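Local coordinates for hypothetical protein Atu0492 (Agrobacterium tumefaciens, PDB 2GMY), which is of unknown function but, as an AhpD-like member of the carboxymuconolactone decarboxylase family, probably takes part in antioxidant defence, at residues 135-139 against 140-144; 46-49 against 50-53; 95-98 against 99-102. All blocks are in the same frame, centred on the assembly; numbering follows the deposited sequence.

Contact 1: 135-139 against 140-144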
loop_
_atom_site.group_PDB
_atom_site.type_symbol
_atom_site.label_atom_id
_atom_site.label_comp_id
_atom_site.label_asym_id
_atom_site.label_seq_id
_atom_site.Cartn_x
_atom_site.Cartn_y
_atom_site.Cartn_z
ATOM N N ARG A 135 8.742 -15.998 -9.404
ATOM C CA ARG A 135 9.891 -15.463 -8.677
ATOM C C ARG A 135 11.215 -15.775 -9.361
ATOM O O ARG A 135 12.117 -14.935 -9.398
ATOM C CB ARG A 135 9.862 -15.956 -7.227
ATOM C CG ARG A 135 8.776 -15.246 -6.435
ATOM C CD ARG A 135 8.446 -15.855 -5.069
ATOM N NE ARG A 135 7.608 -14.899 -4.337
ATOM C CZ ARG A 135 6.302 -14.731 -4.552
ATOM N NH1 ARG A 135 5.649 -15.482 -5.449
ATOM N NH2 ARG A 135 5.645 -13.804 -3.869
ATOM N N ILE A 136 11.320 -16.984 -9.914
ATOM C CA ILE A 136 12.495 -17.375 -10.684
ATOM C C ILE A 136 12.610 -16.539 -11.955
ATOM O O ILE A 136 13.670 -15.972 -12.235
ATOM C CB ILE A 136 12.459 -18.887 -11.014
ATOM C CG1 ILE A 136 12.601 -19.697 -9.718
ATOM C CG2 ILE A 136 13.550 -19.271 -12.027
ATOM C CD1 ILE A 136 12.198 -21.174 -9.861
ATOM N N ALA A 137 11.525 -16.445 -12.715
ATOM C CA ALA A 137 11.577 -15.737 -14.004
ATOM C C ALA A 137 11.806 -14.235 -13.843
ATOM O O ALA A 137 12.623 -13.643 -14.550
ATOM C CB ALA A 137 10.341 -16.002 -14.813
ATOM N N VAL A 138 11.079 -13.608 -12.926
ATOM C CA VAL A 138 11.289 -12.179 -12.710
ATOM C C VAL A 138 12.654 -11.961 -12.045
ATOM O O VAL A 138 13.433 -11.088 -12.459
ATOM C CB VAL A 138 10.140 -11.553 -11.894
ATOM C CG1 VAL A 138 10.415 -10.079 -11.603
ATOM C CG2 VAL A 138 8.828 -11.698 -12.655
ATOM N N GLY A 139 12.941 -12.768 -11.026
ATOM C CA GLY A 139 14.220 -12.708 -10.335
ATOM C C GLY A 139 15.426 -12.789 -11.257
ATOM O O GLY A 139 16.412 -12.070 -11.058
ATOM N N PHE A 140 15.350 -13.637 -12.279
ATOM C CA PHE A 140 16.492 -13.814 -13.192
ATOM C C PHE A 140 16.292 -13.123 -14.543
ATOM O O PHE A 140 17.056 -13.353 -15.488
ATOM C CB PHE A 140 16.825 -15.303 -13.352
ATOM C CG PHE A 140 17.175 -15.983 -12.039
ATOM C CD1 PHE A 140 17.845 -15.286 -11.038
ATOM C CD2 PHE A 140 16.830 -17.308 -11.811
ATOM C CE1 PHE A 140 18.160 -15.898 -9.819
ATOM C CE2 PHE A 140 17.151 -17.935 -10.601
ATOM C CZ PHE A 140 17.818 -17.227 -9.607
ATOM N N ARG A 141 15.265 -12.281 -14.621
ATOM C CA ARG A 141 14.945 -11.527 -15.832
ATOM C C ARG A 141 14.842 -12.393 -17.104
ATOM O O ARG A 141 15.354 -12.008 -18.168
ATOM C CB ARG A 141 15.965 -10.384 -16.029
ATOM C CG ARG A 141 15.952 -9.305 -14.930
ATOM C CD ARG A 141 14.668 -8.486 -14.962
ATOM N NE ARG A 141 14.693 -7.275 -14.130
ATOM C CZ ARG A 141 14.116 -7.172 -12.932
ATOM N NH1 ARG A 141 13.488 -8.216 -12.397
ATOM N NH2 ARG A 141 14.167 -6.022 -12.257
ATOM N N SER A 142 14.154 -13.532 -17.003
ATOM C CA SER A 142 13.924 -14.401 -18.161
ATOM C C SER A 142 13.184 -13.627 -19.245
ATOM O O SER A 142 12.267 -12.869 -18.950
ATOM C CB SER A 142 13.142 -15.652 -17.754
ATOM O OG SER A 142 13.825 -16.335 -16.722
ATOM N N GLN A 143 13.599 -13.825 -20.500
ATOM C CA GLN A 143 13.054 -13.090 -21.650
ATOM C C GLN A 143 12.185 -13.996 -22.529
ATOM O O GLN A 143 12.670 -15.003 -23.046
ATOM C CB GLN A 143 14.210 -12.517 -22.494
ATOM C CG GLN A 143 15.120 -11.548 -21.741
ATOM C CD GLN A 143 14.404 -10.265 -21.349
ATOM O OE1 GLN A 143 13.864 -9.556 -22.202
ATOM N NE2 GLN A 143 14.384 -9.969 -20.051
ATOM N N HIS A 144 10.902 -13.658 -22.686
ATOM C CA HIS A 144 10.008 -14.470 -23.529
ATOM C C HIS A 144 10.280 -14.206 -25.009
ATOM O O HIS A 144 10.782 -13.134 -25.355
ATOM C CB HIS A 144 8.511 -14.281 -23.176
ATOM C CG HIS A 144 7.948 -12.934 -23.523
ATOM N ND1 HIS A 144 7.563 -12.590 -24.804
ATOM C CD2 HIS A 144 7.660 -11.861 -22.745
ATOM C CE1 HIS A 144 7.085 -11.356 -24.805
ATOM N NE2 HIS A 144 7.126 -10.895 -23.567
#
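CG of Arg141 stands beside its own backbone N, anti to the carbonyl carbon (chi1 -64°), and a bend at chi2 (-68°) then brings NH1 to the carbonyl oxygen of Val138, in the last turn of helix 117-139. The backbone here forms a Schellman motif with Arg141, in its positive-phi conformation, as the C-prime residue. Its two defining bonds are both present: Ser142 N reaches Ala137 O at 2.9 Å, with an N-H...O angle of 155°, and Arg141 N reaches Val138 O at 3.1 Å. Just before them, the bond from Phe140 N to Ile136 O (2.9 Å) keeps the helical pattern.

Val138 O is therefore gripped twice by one residue, since Arg141 NH1 also donates to it at 2.9 Å. The two donors lie well out of the carbonyl plane, on opposite faces, and neither sits on a lone pair. The oxygen lies close to the guanidinium plane, at its edge, while Val138 CG1 packs 3.7 Å from the same NH1. The stronger polar partner of this nitrogen is Gly102 O of a second subunit, which makes the helix end part of a subunit interface.

The Phe140 ring lies oblique to the backbone at Gly139 C and Ile136 O, and its CD2 meets Ile136 CG2 at 3.8 Å. Phe140 also packs on Thr124 of the second subunit, and on Ile5 of its own chain. Ser142 points its CB toward the helix, and its OG lies near CA and CB of Ala137, a van der Waals contact. Beyond the motif, Gln143 curls back on the chain: its NE2 donates to Arg141 O at 2.9 Å, with the oxygen nearly in the amide plane but NE2 well above the carbonyl plane.

Contact 2: 46-49 against 50-53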
loop_
_atom_site.group_PDB
_atom_site.type_symbol
_atom_site.label_atom_id
_atom_site.label_comp_id
_atom_site.label_asym_id
_atom_site.label_seq_id
_atom_site.Cartn_x
_atom_site.Cartn_y
_atom_site.Cartn_z
ATOM N N ASN A 46 1.878 -10.993 -10.342
ATOM C CA ASN A 46 3.303 -10.937 -10.022
ATOM C C ASN A 46 4.157 -10.186 -11.039
ATOM O O ASN A 46 5.364 -10.083 -10.847
ATOM C CB ASN A 46 3.854 -12.333 -9.796
ATOM C CG ASN A 46 3.401 -12.919 -8.484
ATOM O OD1 ASN A 46 3.162 -12.188 -7.511
ATOM N ND2 ASN A 46 3.266 -14.237 -8.450
ATOM N N GLY A 47 3.542 -9.699 -12.116
ATOM C CA GLY A 47 4.266 -8.891 -13.103
ATOM C C GLY A 47 5.188 -9.720 -13.995
ATOM O O GLY A 47 6.130 -9.185 -14.604
ATOM N N CYS A 48 4.920 -11.019 -14.089
ATOM C CA CYS A 48 5.835 -11.916 -14.797
ATOM C C CYS A 48 5.465 -12.049 -16.276
ATOM O O CYS A 48 4.621 -12.883 -16.647
ATOM C CB CYS A 48 5.867 -13.285 -14.128
ATOM S SG CYS A 48 7.179 -14.310 -14.846
ATOM N N ALA A 49 6.086 -11.216 -17.111
ATOM C CA ALA A 49 5.837 -11.250 -18.561
ATOM C C ALA A 49 6.211 -12.601 -19.159
ATOM O O ALA A 49 5.494 -13.130 -20.020
ATOM C CB ALA A 49 6.593 -10.140 -19.264
ATOM N N PHE A 50 7.331 -13.158 -18.702
ATOM C CA PHE A 50 7.786 -14.461 -19.175
ATOM C C PHE A 50 6.672 -15.498 -19.030
ATOM O O PHE A 50 6.349 -16.215 -19.980
ATOM C CB PHE A 50 9.037 -14.917 -18.418
ATOM C CG PHE A 50 9.625 -16.196 -18.936
ATOM C CD1 PHE A 50 10.442 -16.196 -20.063
ATOM C CD2 PHE A 50 9.372 -17.401 -18.285
ATOM C CE1 PHE A 50 10.999 -17.383 -20.541
ATOM C CE2 PHE A 50 9.926 -18.596 -18.756
ATOM C CZ PHE A 50 10.743 -18.578 -19.887
ATOM N N CYS A 51 6.082 -15.567 -17.840
ATOM C CA CYS A 51 5.030 -16.542 -17.597
ATOM C C CYS A 51 3.708 -16.154 -18.240
ATOM O O CYS A 51 3.007 -17.025 -18.738
ATOM C CB CYS A 51 4.859 -16.833 -16.103
ATOM S SG CYS A 51 6.334 -17.651 -15.378
ATOM N N VAL A 52 3.351 -14.865 -18.238
ATOM C CA VAL A 52 2.112 -14.458 -18.910
ATOM C C VAL A 52 2.149 -14.862 -20.384
ATOM O O VAL A 52 1.202 -15.437 -20.897
ATOM C CB VAL A 52 1.818 -12.945 -18.761
ATOM C CG1 VAL A 52 0.666 -12.517 -19.681
ATOM C CG2 VAL A 52 1.488 -12.614 -17.297
ATOM N N ASP A 53 3.266 -14.592 -21.044
ATOM C CA ASP A 53 3.399 -14.945 -22.460
ATOM C C ASP A 53 3.145 -16.434 -22.665
ATOM O O ASP A 53 2.378 -16.824 -23.553
ATOM C CB ASP A 53 4.780 -14.584 -22.992
ATOM C CG ASP A 53 4.894 -14.796 -24.500
ATOM O OD1 ASP A 53 4.147 -14.122 -25.239
ATOM O OD2 ASP A 53 5.737 -15.618 -24.925
#
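The side chains of Cys48 and Cys51 converge, their SG atoms 3.5 Å apart. That separation is much longer than a disulfide bond, so the two sulfurs are in contact but not covalently joined. They come together from different backbone settings. Cys48 precedes helix 49-61 and carries SG anti to its backbone N (chi1 -171°), reaching forward over the first turn; Cys51 lies within that turn and turns its SG beside its own N (chi1 -65°), back toward Cys48.

Cys48 occupies the N-cap, and its sulfur does the capping: Cys51 N donates to Cys48 SG at 3.4 Å and 156°. The same sulfur is flanked by CB of Cys51 at 3.7 Å and CB of Phe50 at 4.1 Å. Only the CB of Phe50 takes part in this way, since the ring leads away from Cys48, toward Ser142.

Val52 sets CG2 3.2 Å from the Cys48 carbonyl oxygen, which also receives Val52 N at 2.8 Å in the carbonyl plane. One step on, Asp53 N binds Ala49 O at 2.9 Å, while the Asp53 carboxylate leads away from Ala49, and its OD2 forms a salt bridge with Lys57 NZ. Helix 117-139 closes over the cysteines, Asn134 touching both of them and Ala137 and Val138 touching Cys48, while Ala49 and Val52 pack against a third subunit.

Cys48-Ala49-Phe50-Cys51 at a helix start is a CXXC motif, consistent with the redox-active dithiol site of AhpD-like proteins.

Contact 3: 95-98 against 99-102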
loop_
_atom_site.group_PDB
_atom_site.type_symbol
_atom_site.label_atom_id
_atom_site.label_comp_id
_atom_site.label_asym_id
_atom_site.label_seq_id
_atom_site.Cartn_x
_atom_site.Cartn_y
_atom_site.Cartn_z
ATOM N N VAL A 95 -4.274 -15.610 -2.186
ATOM C CA VAL A 95 -3.131 -16.453 -1.834
ATOM C C VAL A 95 -1.860 -15.937 -2.498
ATOM O O VAL A 95 -0.784 -15.975 -1.917
ATOM C CB VAL A 95 -3.406 -17.933 -2.173
ATOM C CG1 VAL A 95 -2.186 -18.808 -1.910
ATOM C CG2 VAL A 95 -4.568 -18.439 -1.335
ATOM N N THR A 96 -1.976 -15.439 -3.727
ATOM C CA THR A 96 -0.803 -14.834 -4.370
ATOM C C THR A 96 -0.306 -13.629 -3.554
ATOM O O THR A 96 0.890 -13.403 -3.429
ATOM C CB THR A 96 -1.103 -14.471 -5.833
ATOM O OG1 THR A 96 -1.315 -15.685 -6.566
ATOM C CG2 THR A 96 0.044 -13.718 -6.463
ATOM N N LYS A 97 -1.251 -12.887 -2.986
ATOM C CA LYS A 97 -0.923 -11.732 -2.154
ATOM C C LYS A 97 -1.093 -12.057 -0.671
ATOM O O LYS A 97 -1.616 -11.242 0.101
ATOM C CB LYS A 97 -1.780 -10.523 -2.538
ATOM C CG LYS A 97 -1.540 -10.039 -3.966
ATOM C CD LYS A 97 -2.429 -8.830 -4.299
ATOM C CE LYS A 97 -3.912 -9.175 -4.201
ATOM N NZ LYS A 97 -4.324 -10.105 -5.287
ATOM N N ILE A 98 -0.610 -13.231 -0.277
ATOM C CA ILE A 98 -0.811 -13.757 1.082
ATOM C C ILE A 98 -0.349 -12.792 2.180
ATOM O O ILE A 98 -1.003 -12.677 3.210
ATOM C CB ILE A 98 -0.105 -15.144 1.265
ATOM C CG1 ILE A 98 -0.653 -15.909 2.482
ATOM C CG2 ILE A 98 1.428 -14.999 1.294
ATOM C CD1 ILE A 98 -2.002 -16.512 2.265
ATOM N N ALA A 99 0.754 -12.082 1.943
ATOM C CA ALA A 99 1.322 -11.226 2.982
ATOM C C ALA A 99 0.402 -10.055 3.290
ATOM O O ALA A 99 0.362 -9.595 4.437
ATOM C CB ALA A 99 2.693 -10.734 2.590
ATOM N N GLU A 100 -0.333 -9.598 2.275
ATOM C CA GLU A 100 -1.292 -8.498 2.415
ATOM C C GLU A 100 -2.656 -8.952 2.903
ATOM O O GLU A 100 -3.272 -8.266 3.713
ATOM C CB GLU A 100 -1.502 -7.794 1.076
ATOM C CG GLU A 100 -0.297 -7.060 0.519
ATOM C CD GLU A 100 -0.575 -6.452 -0.868
ATOM O OE1 GLU A 100 -1.675 -6.678 -1.443
ATOM O OE2 GLU A 100 0.311 -5.737 -1.391
ATOM N N THR A 101 -3.144 -10.078 2.385
ATOM C CA THR A 101 -4.528 -10.465 2.643
ATOM C C THR A 101 -4.719 -11.418 3.814
ATOM O O THR A 101 -5.789 -11.444 4.420
ATOM C CB THR A 101 -5.174 -11.167 1.429
ATOM O OG1 THR A 101 -4.627 -12.485 1.300
ATOM C CG2 THR A 101 -4.937 -10.385 0.153
ATOM N N GLY A 102 -3.706 -12.243 4.074
ATOM C CA GLY A 102 -3.815 -13.343 5.046
ATOM C C GLY A 102 -4.818 -14.440 4.714
ATOM O O GLY A 102 -5.207 -15.206 5.607
#
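Around the carbonyl oxygen of Lys97 gather the backbone and side chain of Thr101 and the backbone of Glu100. Thr101 N donates to Lys97 O at 3.0 Å with an N-H...O angle of 156°, and the nitrogen lies close to the extension of the C=O bond. The bond from Glu100 N to Lys97 O, also 3.0 Å, is bent to 132° and weak. Thr101 CG2 packs 3.4 Å from that oxygen. Next along, Gly102 N donates to Ile98 O at 2.9 Å.

These bonds define helix 98-101, little more than one turn, with Lys97 at its N-cap and the positive-phi Gly102 leaving it; Lys97 is at once the residue that breaks away from helix 83-96. With chi1 of Thr101 at 73°, OG1 turns in over the backbone, where bonds to Ala94 O and Ala103 N hold it and tie the short turn to the preceding helix.

Lys97 CD passes obliquely by Glu100 OE1 at 3.7 Å, but the charged ends stay apart, NZ being 5.8 Å from Glu100 OE1; NZ instead binds Asp93 O. Farther out, Ile98 packs on Asn46 of a second subunit, and Thr96 O accepts a bond from Arg135 of that same subunit.

In the fold
Along the chain the order is contact 2, contact 3, contact 1, with no overlap, and all three lie at helix ends of an all-helical chain in a six-chain assembly. Contacts 1 and 2 are neighbours, their centres about 8 Å apart: Ala137 CB meets Cys48 SG at 3.6 Å, so the end of helix 117-139 packs on the start of helix 49-61 and its CXXC pair. Contact 3 lies farther off, its centre about 19 Å from that of contact 2, touching it through Thr96 and Asn46, and about 21 Å from that of contact 1. Contacts 1 and 3 both meet the second subunit, contacts 1 and 2 the third, placing the probable redox site close to subunit interfaces.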